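Local coordinates for UPF0255 protein frsA (Vibrio vulnificus, PDB 4I4C) that probably hydrolyses carboxylic esters, as a member of the FrsA family of alpha/beta-hydrolase proteins, at residues A[207-212]-A[224-229]; A[242-247]-A[344-349]; A[308-313]-A[329-334]. All blocks are in the same frame, centred on the assembly; numbering follows the deposited sequence.

Contact 1 of 3, residues A[207-212]-A[224-229]; sequences TDMWRL and MLTVDM
The methyl end of Met224 lies against the first turn of helix 210-217, where CE comes within 3.4 Å of Met209 O. That carbonyl also accepts the backbone bond from Leu212 N (2.9 Å), so the turn and the methionine methyl crowd the same oxygen. A bend at chi3 (84°) ends the otherwise extended Met224 chain and turns CE toward this carbonyl. On the helix side, Leu212 crosses the Met224 chain at a slant and sets CD2 3.9 Å from Met224 SD. Strand 193-199, helix 210-217 and strand 223-226 form a beta-alpha-beta unit of the alpha/beta-hydrolase sheet, and Val198 of the first strand touches Met209, Leu212 and Met224 alike. The looser part lies toward Thr226. Here Met209 and Thr226 run past each other in opposite directions, and the one close approach is between methyls, Met209 CE to Thr226 CG2 at 3.8 Å. Thr226 thus offers its carbon branch to Met209, while OG1 is hydrogen-bonded to Gln206 OE1. All four touching residues are buried, so the looser end is no solvent edge; Met209 and Leu212 also line the pocket holding the bound polyether, which probably came from the crystallisation liquor.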
loop_
_atom_site.group_PDB
_atom_site.type_symbol
_atom_site.label_atom_id
_atom_site.label_comp_id
_atom_site.label_asym_id
_atom_site.label_seq_id
_atom_site.Cartn_x
_atom_site.Cartn_y
_atom_site.Cartn_z
ATOM N N THR A 207 2.685 -3.345 6.660
ATOM C CA THR A 207 2.830 -4.738 7.043
ATOM C C THR A 207 2.281 -5.690 5.956
ATOM O O THR A 207 2.196 -6.891 6.171
ATOM C CB THR A 207 2.159 -5.003 8.438
ATOM O OG1 THR A 207 0.882 -4.374 8.482
ATOM C CG2 THR A 207 3.005 -4.424 9.577
ATOM N N ASP A 208 1.929 -5.156 4.786
ATOM C CA ASP A 208 1.328 -5.973 3.725
ATOM C C ASP A 208 2.351 -6.504 2.720
ATOM O O ASP A 208 1.968 -6.997 1.667
ATOM C CB ASP A 208 0.248 -5.189 2.944
ATOM C CG ASP A 208 -0.944 -4.785 3.802
ATOM O OD1 ASP A 208 -1.023 -5.239 4.961
ATOM O OD2 ASP A 208 -1.800 -4.011 3.311
ATOM N N MET A 209 3.642 -6.433 3.046
ATOM C CA MET A 209 4.685 -6.751 2.059
ATOM C C MET A 209 5.727 -7.752 2.542
ATOM O O MET A 209 6.854 -7.773 2.034
ATOM C CB MET A 209 5.384 -5.460 1.610
ATOM C CG MET A 209 4.453 -4.509 0.873
ATOM S SD MET A 209 5.116 -2.844 0.669
ATOM C CE MET A 209 5.204 -2.273 2.375
ATOM N N TRP A 210 5.349 -8.560 3.534
ATOM C CA TRP A 210 6.207 -9.605 4.069
ATOM C C TRP A 210 6.819 -10.515 2.998
ATOM O O TRP A 210 7.987 -10.864 3.084
ATOM C CB TRP A 210 5.462 -10.456 5.108
ATOM C CG TRP A 210 6.216 -11.696 5.430
ATOM C CD1 TRP A 210 5.888 -12.971 5.080
ATOM C CD2 TRP A 210 7.460 -11.777 6.134
ATOM N NE1 TRP A 210 6.845 -13.848 5.540
ATOM C CE2 TRP A 210 7.822 -13.139 6.187
ATOM C CE3 TRP A 210 8.295 -10.831 6.734
ATOM C CZ2 TRP A 210 8.986 -13.578 6.808
ATOM C CZ3 TRP A 210 9.459 -11.271 7.353
ATOM C CH2 TRP A 210 9.791 -12.630 7.383
ATOM N N ARG A 211 6.046 -10.879 1.979
ATOM C CA ARG A 211 6.563 -11.768 0.934
ATOM C C ARG A 211 7.565 -11.077 0.003
ATOM O O ARG A 211 8.349 -11.739 -0.686
ATOM C CB ARG A 211 5.415 -12.400 0.137
ATOM C CG ARG A 211 4.470 -13.223 1.012
ATOM C CD ARG A 211 4.058 -14.551 0.372
ATOM N NE ARG A 211 3.420 -15.432 1.358
ATOM C CZ ARG A 211 2.891 -16.626 1.092
ATOM N NH1 ARG A 211 2.910 -17.106 -0.148
ATOM N NH2 ARG A 211 2.336 -17.341 2.069
ATOM N N LEU A 212 7.535 -9.749 -0.028
ATOM C CA LEU A 212 8.532 -9.009 -0.806
ATOM C C LEU A 212 9.907 -9.315 -0.226
ATOM O O LEU A 212 10.846 -9.625 -0.962
ATOM C CB LEU A 212 8.266 -7.511 -0.752
ATOM C CG LEU A 212 9.304 -6.643 -1.441
ATOM C CD1 LEU A 212 9.456 -7.101 -2.890
ATOM C CD2 LEU A 212 8.847 -5.193 -1.353
ATOM N N MET A 224 14.817 -5.104 4.288
ATOM C CA MET A 224 13.664 -4.331 3.871
ATOM C C MET A 224 13.208 -3.445 5.009
ATOM O O MET A 224 13.051 -3.903 6.130
ATOM C CB MET A 224 12.523 -5.239 3.413
ATOM C CG MET A 224 11.241 -4.480 3.120
ATOM S SD MET A 224 9.926 -5.482 2.414
ATOM C CE MET A 224 9.198 -6.202 3.876
ATOM N N LEU A 225 12.994 -2.171 4.717
ATOM C CA LEU A 225 12.568 -1.227 5.733
ATOM C C LEU A 225 11.256 -0.621 5.280
ATOM O O LEU A 225 11.241 0.220 4.392
ATOM C CB LEU A 225 13.623 -0.142 5.916
ATOM C CG LEU A 225 13.355 0.917 6.979
ATOM C CD1 LEU A 225 13.201 0.251 8.336
ATOM C CD2 LEU A 225 14.490 1.925 7.006
ATOM N N THR A 226 10.146 -1.075 5.860
ATOM C CA THR A 226 8.834 -0.588 5.439
ATOM C C THR A 226 8.452 0.723 6.123
ATOM O O THR A 226 8.797 0.964 7.281
ATOM C CB THR A 226 7.736 -1.639 5.657
ATOM O OG1 THR A 226 7.689 -2.002 7.041
ATOM C CG2 THR A 226 8.034 -2.886 4.830
ATOM N N VAL A 227 7.750 1.574 5.382
ATOM C CA VAL A 227 7.304 2.858 5.887
ATOM C C VAL A 227 5.915 3.143 5.321
ATOM O O VAL A 227 5.643 2.828 4.157
ATOM C CB VAL A 227 8.255 4.007 5.444
ATOM C CG1 VAL A 227 7.834 5.315 6.091
ATOM C CG2 VAL A 227 9.711 3.698 5.789
ATOM N N ASP A 228 5.042 3.714 6.153
ATOM C CA ASP A 228 3.748 4.236 5.721
ATOM C C ASP A 228 3.842 5.698 5.250
ATOM O O ASP A 228 4.382 6.556 5.957
ATOM C CB ASP A 228 2.743 4.159 6.876
ATOM C CG ASP A 228 2.262 2.735 7.160
ATOM O OD1 ASP A 228 1.808 2.056 6.214
ATOM O OD2 ASP A 228 2.339 2.302 8.335
ATOM N N MET A 229 3.301 5.974 4.066
ATOM C CA MET A 229 3.152 7.341 3.554
ATOM C C MET A 229 2.409 8.198 4.577
ATOM O O MET A 229 1.631 7.666 5.371
ATOM C CB MET A 229 2.329 7.330 2.259
ATOM C CG MET A 229 3.000 6.682 1.074
ATOM S SD MET A 229 4.223 7.810 0.387
ATOM C CE MET A 229 3.148 8.968 -0.464
#

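Contact 2 of 3, residues A[242-247]-A[344-349]; sequences EDYSRL and KVQGFL
Gln346 reaches from a type I beta turn, Lys344 to Gly347, to Glu242 and Tyr244 in the segment leading into helix 246-254. The contact joins two peripheral connections of the alpha/beta-hydrolase fold, the second lying between helix 331-337 and strand 358-363. Lys344 opens the turn and accepts at its carbonyl O from Gly347 N, 3.0 Å away. At Gln346 the chain is extended beyond CG (chi2 -174°), which carries the amide across to the other segment. Glu242 approaches from the opposite direction: its OE2 lies 3.6 Å from Gln346 CG, and its own CG is 3.6 Å from Gln346 NE2. The carboxylate and amide planes are 61° apart, and their contact is one of packing along the two chains. Glu242 is exposed and poorly ordered, so its half of the contact is the less certain. With the ring and amide planes 67° apart, Gln346 NE2 approaches the Tyr244 ring obliquely, 3.5 Å from CE1. Tyr244 OH is held by Trp341 O and Asn276 ND2, and Gln346 NE2 bonds to Ala340 O. Beyond Gln346 come Gly347, which closes the turn, and Phe348, whose side chain packs on Arg280 of helix 273-284, the arginine whose NE donates to Gln346 OE1 and so fixes the other end of the amide.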
loop_
_atom_site.group_PDB
_atom_site.type_symbol
_atom_site.label_atom_id
_atom_site.label_comp_id
_atom_site.label_asym_id
_atom_site.label_seq_id
_atom_site.Cartn_x
_atom_site.Cartn_y
_atom_site.Cartn_z
ATOM N N GLU A 242 2.277 18.572 0.103
ATOM C CA GLU A 242 2.921 18.505 -1.205
ATOM C C GLU A 242 4.326 17.911 -1.092
ATOM O O GLU A 242 4.835 17.319 -2.042
ATOM C CB GLU A 242 2.948 19.873 -1.891
ATOM C CG GLU A 242 2.997 19.768 -3.412
ATOM C CD GLU A 242 2.745 21.092 -4.113
ATOM O OE1 GLU A 242 1.991 21.932 -3.569
ATOM O OE2 GLU A 242 3.305 21.291 -5.213
ATOM N N ASP A 243 4.940 18.070 0.079
ATOM C CA ASP A 243 6.199 17.408 0.397
ATOM C C ASP A 243 5.889 16.059 1.042
ATOM O O ASP A 243 6.073 15.876 2.243
ATOM C CB ASP A 243 7.028 18.270 1.351
ATOM C CG ASP A 243 8.345 17.631 1.716
ATOM O OD1 ASP A 243 8.850 16.806 0.924
ATOM O OD2 ASP A 243 8.870 17.946 2.806
ATOM N N TYR A 244 5.408 15.114 0.239
ATOM C CA TYR A 244 4.925 13.849 0.781
ATOM C C TYR A 244 6.020 12.782 0.842
ATOM O O TYR A 244 5.758 11.634 1.199
ATOM C CB TYR A 244 3.673 13.358 0.032
ATOM C CG TYR A 244 3.787 13.284 -1.482
ATOM C CD1 TYR A 244 3.036 14.125 -2.305
ATOM C CD2 TYR A 244 4.624 12.353 -2.093
ATOM C CE1 TYR A 244 3.142 14.057 -3.708
ATOM C CE2 TYR A 244 4.731 12.273 -3.484
ATOM C CZ TYR A 244 3.991 13.128 -4.289
ATOM O OH TYR A 244 4.102 13.037 -5.669
ATOM N N SER A 245 7.247 13.172 0.505
ATOM C CA SER A 245 8.395 12.274 0.615
ATOM C C SER A 245 9.090 12.518 1.955
ATOM O O SER A 245 10.033 11.814 2.325
ATOM C CB SER A 245 9.372 12.495 -0.548
ATOM O OG SER A 245 9.755 13.859 -0.655
ATOM N N ARG A 246 8.578 13.532 2.654
ATOM C CA ARG A 246 9.005 14.009 3.971
ATOM C C ARG A 246 9.520 12.936 4.934
ATOM O O ARG A 246 10.611 13.051 5.489
ATOM C CB ARG A 246 7.783 14.669 4.625
ATOM C CG ARG A 246 8.043 15.871 5.479
ATOM C CD ARG A 246 6.807 16.776 5.496
ATOM N NE ARG A 246 5.806 16.422 6.508
ATOM C CZ ARG A 246 4.652 15.808 6.258
ATOM N NH1 ARG A 246 4.340 15.450 5.016
ATOM N NH2 ARG A 246 3.802 15.555 7.255
ATOM N N LEU A 247 8.697 11.917 5.167
ATOM C CA LEU A 247 8.988 10.923 6.187
ATOM C C LEU A 247 10.091 9.981 5.721
ATOM O O LEU A 247 10.938 9.557 6.507
ATOM C CB LEU A 247 7.712 10.141 6.549
ATOM C CG LEU A 247 6.451 10.918 6.945
ATOM C CD1 LEU A 247 5.312 9.958 7.361
ATOM C CD2 LEU A 247 6.724 11.907 8.057
ATOM N N LYS A 344 5.165 16.153 -12.256
ATOM C CA LYS A 344 5.371 17.092 -13.343
ATOM C C LYS A 344 4.914 18.480 -12.885
ATOM O O LYS A 344 5.636 19.464 -13.053
ATOM C CB LYS A 344 4.581 16.654 -14.582
ATOM C CG LYS A 344 4.934 17.394 -15.857
ATOM C CD LYS A 344 3.841 17.212 -16.894
ATOM C CE LYS A 344 4.428 16.877 -18.254
ATOM N NZ LYS A 344 5.334 17.944 -18.739
ATOM N N VAL A 345 3.722 18.551 -12.294
ATOM C CA VAL A 345 3.214 19.803 -11.740
ATOM C C VAL A 345 4.132 20.381 -10.650
ATOM O O VAL A 345 4.254 21.604 -10.498
ATOM C CB VAL A 345 1.762 19.654 -11.261
ATOM C CG1 VAL A 345 1.272 20.934 -10.587
ATOM C CG2 VAL A 345 0.879 19.301 -12.446
ATOM N N GLN A 346 4.824 19.503 -9.934
ATOM C CA GLN A 346 5.771 19.937 -8.912
ATOM C C GLN A 346 7.152 20.341 -9.466
ATOM O O GLN A 346 7.943 20.964 -8.762
ATOM C CB GLN A 346 5.913 18.868 -7.834
ATOM C CG GLN A 346 4.606 18.520 -7.156
ATOM C CD GLN A 346 4.804 17.563 -6.007
ATOM O OE1 GLN A 346 5.924 17.388 -5.536
ATOM N NE2 GLN A 346 3.724 16.932 -5.551
ATOM N N GLY A 347 7.429 19.981 -10.716
ATOM C CA GLY A 347 8.620 20.447 -11.423
ATOM C C GLY A 347 9.767 19.454 -11.514
ATOM O O GLY A 347 10.869 19.786 -11.967
ATOM N N PHE A 348 9.509 18.219 -11.099
ATOM C CA PHE A 348 10.552 17.201 -11.040
ATOM C C PHE A 348 10.799 16.504 -12.369
ATOM O O PHE A 348 11.731 15.707 -12.497
ATOM C CB PHE A 348 10.195 16.147 -9.981
ATOM C CG PHE A 348 10.328 16.636 -8.569
ATOM C CD1 PHE A 348 11.571 16.670 -7.953
ATOM C CD2 PHE A 348 9.223 17.062 -7.862
ATOM C CE1 PHE A 348 11.702 17.118 -6.651
ATOM C CE2 PHE A 348 9.347 17.513 -6.566
ATOM C CZ PHE A 348 10.591 17.539 -5.959
ATOM N N LEU A 349 9.953 16.777 -13.354
ATOM C CA LEU A 349 10.001 16.012 -14.598
ATOM C C LEU A 349 10.121 16.904 -15.834
ATOM O O LEU A 349 9.492 16.641 -16.863
ATOM C CB LEU A 349 8.771 15.108 -14.714
ATOM C CG LEU A 349 8.652 14.015 -13.648
ATOM C CD1 LEU A 349 7.372 13.227 -13.862
ATOM C CD2 LEU A 349 9.881 13.087 -13.665
#

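Contact 3 of 3, residues A[308-313]-A[329-334]; sequences KLQQMP and VDIYSL
Gln310 and Tyr332 both set CG anti to their own carbonyl carbon (chi1 -66° and -51°), and the side chains then cross at about a right angle. Gln310 stays extended beyond CG, which carries its amide to one side of the tyrosine ring: OE1 lies 3.7 Å from Tyr332 CD1 and 3.9 Å from Tyr332 CE1. The amide and ring planes stand 77° apart, and the oxygen approaches the ring obliquely. Next to this pair, Ile331 presents its CG2 branch to the backbone of Gln310, 4.1 Å from CA, while Leu37 and Leu317 touch its side chain from helices 31-44 and 314-323. The contact thus joins the type I turn Leu309 to Met312 to the first turn of helix 331-337. Asp330 is the N-cap of that helix: its OD2 accepts from Ser333 N at 2.9 Å. Met312, the last residue of the type I turn, touches the bound hexanoic acid, so segment 308-313, though not the Gln310 contact itself, reaches that pocket. No hydrogen bond spans the two segments; Gln310 NE2 is instead paired with Ser335 OG, one residue beyond the second segment. This bond would limit rotation of the amide, leaving OE1 to meet the ring by van der Waals contact.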
loop_
_atom_site.group_PDB
_atom_site.type_symbol
_atom_site.label_atom_id
_atom_site.label_comp_id
_atom_site.label_asym_id
_atom_site.label_seq_id
_atom_site.Cartn_x
_atom_site.Cartn_y
_atom_site.Cartn_z
ATOM N N LYS A 308 -11.361 12.832 -14.868
ATOM C CA LYS A 308 -11.188 11.402 -14.609
ATOM C C LYS A 308 -11.340 11.104 -13.119
ATOM O O LYS A 308 -11.861 10.057 -12.740
ATOM C CB LYS A 308 -9.826 10.904 -15.107
ATOM C CG LYS A 308 -9.654 10.928 -16.624
ATOM C CD LYS A 308 -10.530 9.879 -17.305
ATOM C CE LYS A 308 -10.489 10.005 -18.827
ATOM N NZ LYS A 308 -9.142 9.719 -19.396
ATOM N N LEU A 309 -10.877 12.031 -12.281
ATOM C CA LEU A 309 -10.988 11.896 -10.830
ATOM C C LEU A 309 -12.450 11.911 -10.385
ATOM O O LEU A 309 -12.844 11.172 -9.476
ATOM C CB LEU A 309 -10.183 12.998 -10.126
ATOM C CG LEU A 309 -8.669 12.870 -10.339
ATOM C CD1 LEU A 309 -7.932 14.128 -9.913
ATOM C CD2 LEU A 309 -8.142 11.666 -9.580
ATOM N N GLN A 310 -13.250 12.735 -11.053
ATOM C CA GLN A 310 -14.672 12.868 -10.751
ATOM C C GLN A 310 -15.499 11.647 -11.174
ATOM O O GLN A 310 -16.681 11.550 -10.850
ATOM C CB GLN A 310 -15.220 14.120 -11.429
ATOM C CG GLN A 310 -14.639 15.413 -10.887
ATOM C CD GLN A 310 -15.039 16.612 -11.725
ATOM O OE1 GLN A 310 -16.077 16.589 -12.386
ATOM N NE2 GLN A 310 -14.210 17.666 -11.710
ATOM N N GLN A 311 -14.878 10.727 -11.905
ATOM C CA GLN A 311 -15.588 9.569 -12.437
ATOM C C GLN A 311 -15.136 8.258 -11.794
ATOM O O GLN A 311 -15.628 7.197 -12.145
ATOM C CB GLN A 311 -15.449 9.507 -13.965
ATOM C CG GLN A 311 -16.250 10.582 -14.682
ATOM C CD GLN A 311 -17.667 10.717 -14.129
ATOM O OE1 GLN A 311 -18.475 9.789 -14.214
ATOM N NE2 GLN A 311 -17.967 11.875 -13.548
ATOM N N MET A 312 -14.195 8.359 -10.856
ATOM C CA MET A 312 -13.695 7.232 -10.071
ATOM C C MET A 312 -14.744 6.607 -9.151
ATOM O O MET A 312 -15.592 7.316 -8.615
ATOM C CB MET A 312 -12.549 7.710 -9.185
ATOM C CG MET A 312 -11.298 8.029 -9.930
ATOM S SD MET A 312 -9.981 8.150 -8.734
ATOM C CE MET A 312 -10.578 9.482 -7.680
ATOM N N PRO A 313 -14.657 5.277 -8.933
ATOM C CA PRO A 313 -15.557 4.618 -7.982
ATOM C C PRO A 313 -15.494 5.268 -6.599
ATOM O O PRO A 313 -14.470 5.836 -6.229
ATOM C CB PRO A 313 -15.028 3.177 -7.943
ATOM C CG PRO A 313 -14.471 2.975 -9.323
ATOM C CD PRO A 313 -13.812 4.304 -9.655
ATOM N N VAL A 329 -17.229 15.977 1.907
ATOM C CA VAL A 329 -16.551 16.013 0.623
ATOM C C VAL A 329 -17.320 16.732 -0.457
ATOM O O VAL A 329 -18.498 16.453 -0.691
ATOM C CB VAL A 329 -16.253 14.592 0.102
ATOM C CG1 VAL A 329 -15.402 14.652 -1.174
ATOM C CG2 VAL A 329 -15.559 13.796 1.159
ATOM N N ASP A 330 -16.634 17.659 -1.112
ATOM C CA ASP A 330 -17.058 18.158 -2.405
ATOM C C ASP A 330 -16.127 17.550 -3.449
ATOM O O ASP A 330 -14.938 17.826 -3.450
ATOM C CB ASP A 330 -16.980 19.685 -2.450
ATOM C CG ASP A 330 -17.552 20.242 -3.724
ATOM O OD1 ASP A 330 -18.679 20.776 -3.681
ATOM O OD2 ASP A 330 -16.878 20.126 -4.771
ATOM N N ILE A 331 -16.668 16.709 -4.325
ATOM C CA ILE A 331 -15.850 15.984 -5.298
ATOM C C ILE A 331 -15.157 16.902 -6.301
ATOM O O ILE A 331 -14.017 16.656 -6.699
ATOM C CB ILE A 331 -16.683 14.912 -6.047
ATOM C CG1 ILE A 331 -17.376 13.989 -5.029
ATOM C CG2 ILE A 331 -15.816 14.133 -7.010
ATOM C CD1 ILE A 331 -18.193 12.853 -5.638
ATOM N N TYR A 332 -15.841 17.965 -6.709
ATOM C CA TYR A 332 -15.281 18.871 -7.704
ATOM C C TYR A 332 -14.056 19.564 -7.122
ATOM O O TYR A 332 -13.035 19.701 -7.786
ATOM C CB TYR A 332 -16.322 19.899 -8.156
ATOM C CG TYR A 332 -17.629 19.272 -8.579
ATOM C CD1 TYR A 332 -17.783 18.715 -9.843
ATOM C CD2 TYR A 332 -18.708 19.223 -7.702
ATOM C CE1 TYR A 332 -18.979 18.132 -10.227
ATOM C CE2 TYR A 332 -19.909 18.645 -8.073
ATOM C CZ TYR A 332 -20.040 18.099 -9.337
ATOM O OH TYR A 332 -21.243 17.526 -9.696
ATOM N N SER A 333 -14.166 19.985 -5.871
ATOM C CA SER A 333 -13.050 20.629 -5.201
ATOM C C SER A 333 -11.907 19.640 -4.956
ATOM O O SER A 333 -10.761 19.940 -5.258
ATOM C CB SER A 333 -13.507 21.262 -3.898
ATOM O OG SER A 333 -12.397 21.775 -3.196
ATOM N N LEU A 334 -12.226 18.467 -4.413
ATOM C CA LEU A 334 -11.235 17.402 -4.249
ATOM C C LEU A 334 -10.446 17.075 -5.531
ATOM O O LEU A 334 -9.226 16.895 -5.494
ATOM C CB LEU A 334 -11.905 16.136 -3.717
ATOM C CG LEU A 334 -11.039 14.903 -3.459
ATOM C CD1 LEU A 334 -9.846 15.294 -2.627
ATOM C CD2 LEU A 334 -11.857 13.809 -2.745
#

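In the fold
Along the chain, contact 1 closes before contact 2 opens, whereas contact 3 falls wholly within the 96 residues separating the two segments of contact 2. Contacts 1 and 2 are centred about 22 Å apart yet touch through packing: Met229 CE lies 4.0 Å from Tyr244 CD2; strand 223-226 and helix 246-254 follow each other in the chain. Contact 3 is separate, its nearest atoms about 15 Å from contact 1 and about 11 Å from contact 2. Contact 1 packs the start of helix 210-217 on strand 223-226 of the eight-stranded mixed sheet, its centre about 8 Å from that of the chain; the others lie about 20 Å out. Contacts 1 and 3 contribute to the polyether and hexanoic acid pockets respectively, which share Arg272.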